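Formate-dependent phosphoribosylglycinamide formyltransferase (Mycobacterium tuberculosis H37Rv, PDB 6KHR) is a protein of the ATP-grasp superfamily, whose fold typically provides a nucleotide-binding site between two alpha/beta lobes. Local coordinates at residues 223-228 with 247-252. Residues are numbered along the deposited sequence; the frame is centred on the assembly and turned at random.
Sequences EFLVTM and IGHRDA
The imidazole of His249 lies with one face under Leu225, whose CB sits 3.7 Å above the ring plane, offset toward the rim, in a CH-pi contact; Thr227 OG1 comes in obliquely, 3.0 Å from His249 CD2. The two strands, 224-228 and 247-252, form the open end of an antiparallel beta hairpin in the ATP-grasp domain, and Leu225, Thr227, Ile247 and His249 share one face of its sheet. His249 adopts the position in which CG falls between the backbone N and the carbonyl carbon (chi1 62°), which brings the ring over toward Leu225 and Thr227 on that face, where its side chain crosses that of Thr227 at about a right angle. Both polar ends meet Glu293 of the neighbouring strand 288-297, which hydrogen-bonds His249 NE2 through OE2 and Thr227 OG1 through OE1; Ser313, beyond that strand, also bonds the threonine hydroxyl, so the hydroxyl of the buried Thr227 has partners outside the hairpin. The strand directions make an angle of 131°. Thr227 and Ile247 form a hydrogen-bonded pair: Thr227 N reaches Ile247 O at 2.6 Å, and Ile247 N returns a bond to Thr227 O at 3.0 Å.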
loop_
_atom_site.group_PDB
_atom_site.type_symbol
_atom_site.label_atom_id
_atom_site.label_comp_id
_atom_site.label_asym_id
_atom_site.label_seq_id
_atom_site.Cartn_x
_atom_site.Cartn_y
_atom_site.Cartn_z
ATOM N N GLU A 223 24.912 -10.450 -16.600
ATOM C CA GLU A 223 24.321 -11.396 -15.655
ATOM C C GLU A 223 22.924 -10.902 -15.282
ATOM O O GLU A 223 21.917 -11.521 -15.639
ATOM C CB GLU A 223 25.219 -11.495 -14.423
ATOM C CG GLU A 223 25.553 -12.845 -13.867
ATOM C CD GLU A 223 26.567 -12.714 -12.734
ATOM O OE1 GLU A 223 26.258 -13.068 -11.579
ATOM O OE2 GLU A 223 27.680 -12.228 -12.998
ATOM N N PHE A 224 22.854 -9.775 -14.577
ATOM C CA PHE A 224 21.604 -9.215 -14.073
ATOM C C PHE A 224 21.334 -7.826 -14.625
ATOM O O PHE A 224 22.236 -6.989 -14.707
ATOM C CB PHE A 224 21.596 -9.058 -12.545
ATOM C CG PHE A 224 22.345 -10.108 -11.814
ATOM C CD1 PHE A 224 21.955 -11.432 -11.884
ATOM C CD2 PHE A 224 23.411 -9.765 -11.004
ATOM C CE1 PHE A 224 22.633 -12.401 -11.181
ATOM C CE2 PHE A 224 24.103 -10.735 -10.304
ATOM C CZ PHE A 224 23.710 -12.053 -10.393
ATOM N N LEU A 225 20.080 -7.580 -14.964
ATOM C CA LEU A 225 19.543 -6.237 -14.921
ATOM C C LEU A 225 19.138 -5.920 -13.484
ATOM O O LEU A 225 18.592 -6.765 -12.766
ATOM C CB LEU A 225 18.355 -6.103 -15.861
ATOM C CG LEU A 225 18.722 -6.556 -17.272
ATOM C CD1 LEU A 225 17.537 -6.421 -18.224
ATOM C CD2 LEU A 225 19.959 -5.841 -17.811
ATOM N N VAL A 226 19.429 -4.699 -13.057
ATOM C CA VAL A 226 19.202 -4.287 -11.678
ATOM C C VAL A 226 18.645 -2.872 -11.661
ATOM O O VAL A 226 19.126 -1.987 -12.378
ATOM C CB VAL A 226 20.496 -4.399 -10.847
ATOM C CG1 VAL A 226 20.468 -3.453 -9.670
ATOM C CG2 VAL A 226 20.662 -5.834 -10.361
ATOM N N THR A 227 17.617 -2.661 -10.847
ATOM C CA THR A 227 17.099 -1.328 -10.591
ATOM C C THR A 227 17.560 -0.847 -9.212
ATOM O O THR A 227 17.282 -1.491 -8.197
ATOM C CB THR A 227 15.579 -1.304 -10.694
ATOM O OG1 THR A 227 15.183 -1.767 -11.993
ATOM C CG2 THR A 227 15.061 0.122 -10.473
ATOM N N MET A 228 18.283 0.278 -9.198
ATOM C CA MET A 228 18.669 0.978 -7.971
ATOM C C MET A 228 17.678 2.106 -7.749
ATOM O O MET A 228 17.632 3.057 -8.539
ATOM C CB MET A 228 20.081 1.539 -8.067
ATOM C CG MET A 228 21.153 0.522 -8.335
ATOM S SD MET A 228 21.519 -0.414 -6.843
ATOM C CE MET A 228 21.802 0.986 -5.735
ATOM N N ILE A 247 17.170 -4.159 -6.894
ATOM C CA ILE A 247 16.026 -4.896 -7.409
ATOM C C ILE A 247 16.465 -5.543 -8.716
ATOM O O ILE A 247 16.848 -4.837 -9.661
ATOM C CB ILE A 247 14.806 -3.981 -7.599
ATOM C CG1 ILE A 247 14.318 -3.435 -6.260
ATOM C CG2 ILE A 247 13.630 -4.714 -8.278
ATOM C CD1 ILE A 247 13.145 -2.435 -6.464
ATOM N N GLY A 248 16.466 -6.888 -8.755
ATOM C CA GLY A 248 16.730 -7.613 -9.990
ATOM C C GLY A 248 15.455 -7.769 -10.805
ATOM O O GLY A 248 14.364 -7.926 -10.256
ATOM N N HIS A 249 15.591 -7.717 -12.130
ATOM C CA HIS A 249 14.413 -7.854 -12.983
ATOM C C HIS A 249 14.799 -8.413 -14.344
ATOM O O HIS A 249 15.977 -8.481 -14.707
ATOM C CB HIS A 249 13.653 -6.526 -13.142
ATOM C CG HIS A 249 14.433 -5.429 -13.800
ATOM N ND1 HIS A 249 14.462 -5.248 -15.169
ATOM C CD2 HIS A 249 15.181 -4.426 -13.274
ATOM C CE1 HIS A 249 15.205 -4.192 -15.455
ATOM N NE2 HIS A 249 15.659 -3.681 -14.322
ATOM N N ARG A 250 13.772 -8.830 -15.089
ATOM C CA ARG A 250 13.939 -9.511 -16.369
ATOM C C ARG A 250 12.577 -9.771 -17.006
ATOM O O ARG A 250 11.553 -9.863 -16.319
ATOM C CB ARG A 250 14.698 -10.835 -16.206
ATOM C CG ARG A 250 13.829 -12.028 -15.892
ATOM C CD ARG A 250 14.657 -13.276 -15.973
ATOM N NE ARG A 250 13.937 -14.393 -15.389
ATOM C CZ ARG A 250 13.044 -15.126 -16.038
ATOM N NH1 ARG A 250 12.769 -14.873 -17.316
ATOM N NH2 ARG A 250 12.429 -16.116 -15.404
ATOM N N ASP A 251 12.606 -9.960 -18.319
ATOM C CA ASP A 251 11.417 -10.273 -19.140
ATOM C C ASP A 251 11.108 -11.752 -18.964
ATOM O O ASP A 251 11.994 -12.537 -19.095
ATOM C CB ASP A 251 11.623 -9.839 -20.582
ATOM C CG ASP A 251 11.506 -8.340 -20.728
ATOM O OD1 ASP A 251 10.770 -7.736 -19.947
ATOM O OD2 ASP A 251 12.156 -7.792 -21.612
ATOM N N ALA A 252 9.853 -12.074 -18.705
ATOM C CA ALA A 252 9.485 -13.466 -18.425
ATOM C C ALA A 252 8.667 -14.055 -19.561
ATOM O O ALA A 252 8.235 -13.314 -20.433
ATOM C CB ALA A 252 8.727 -13.513 -17.140
#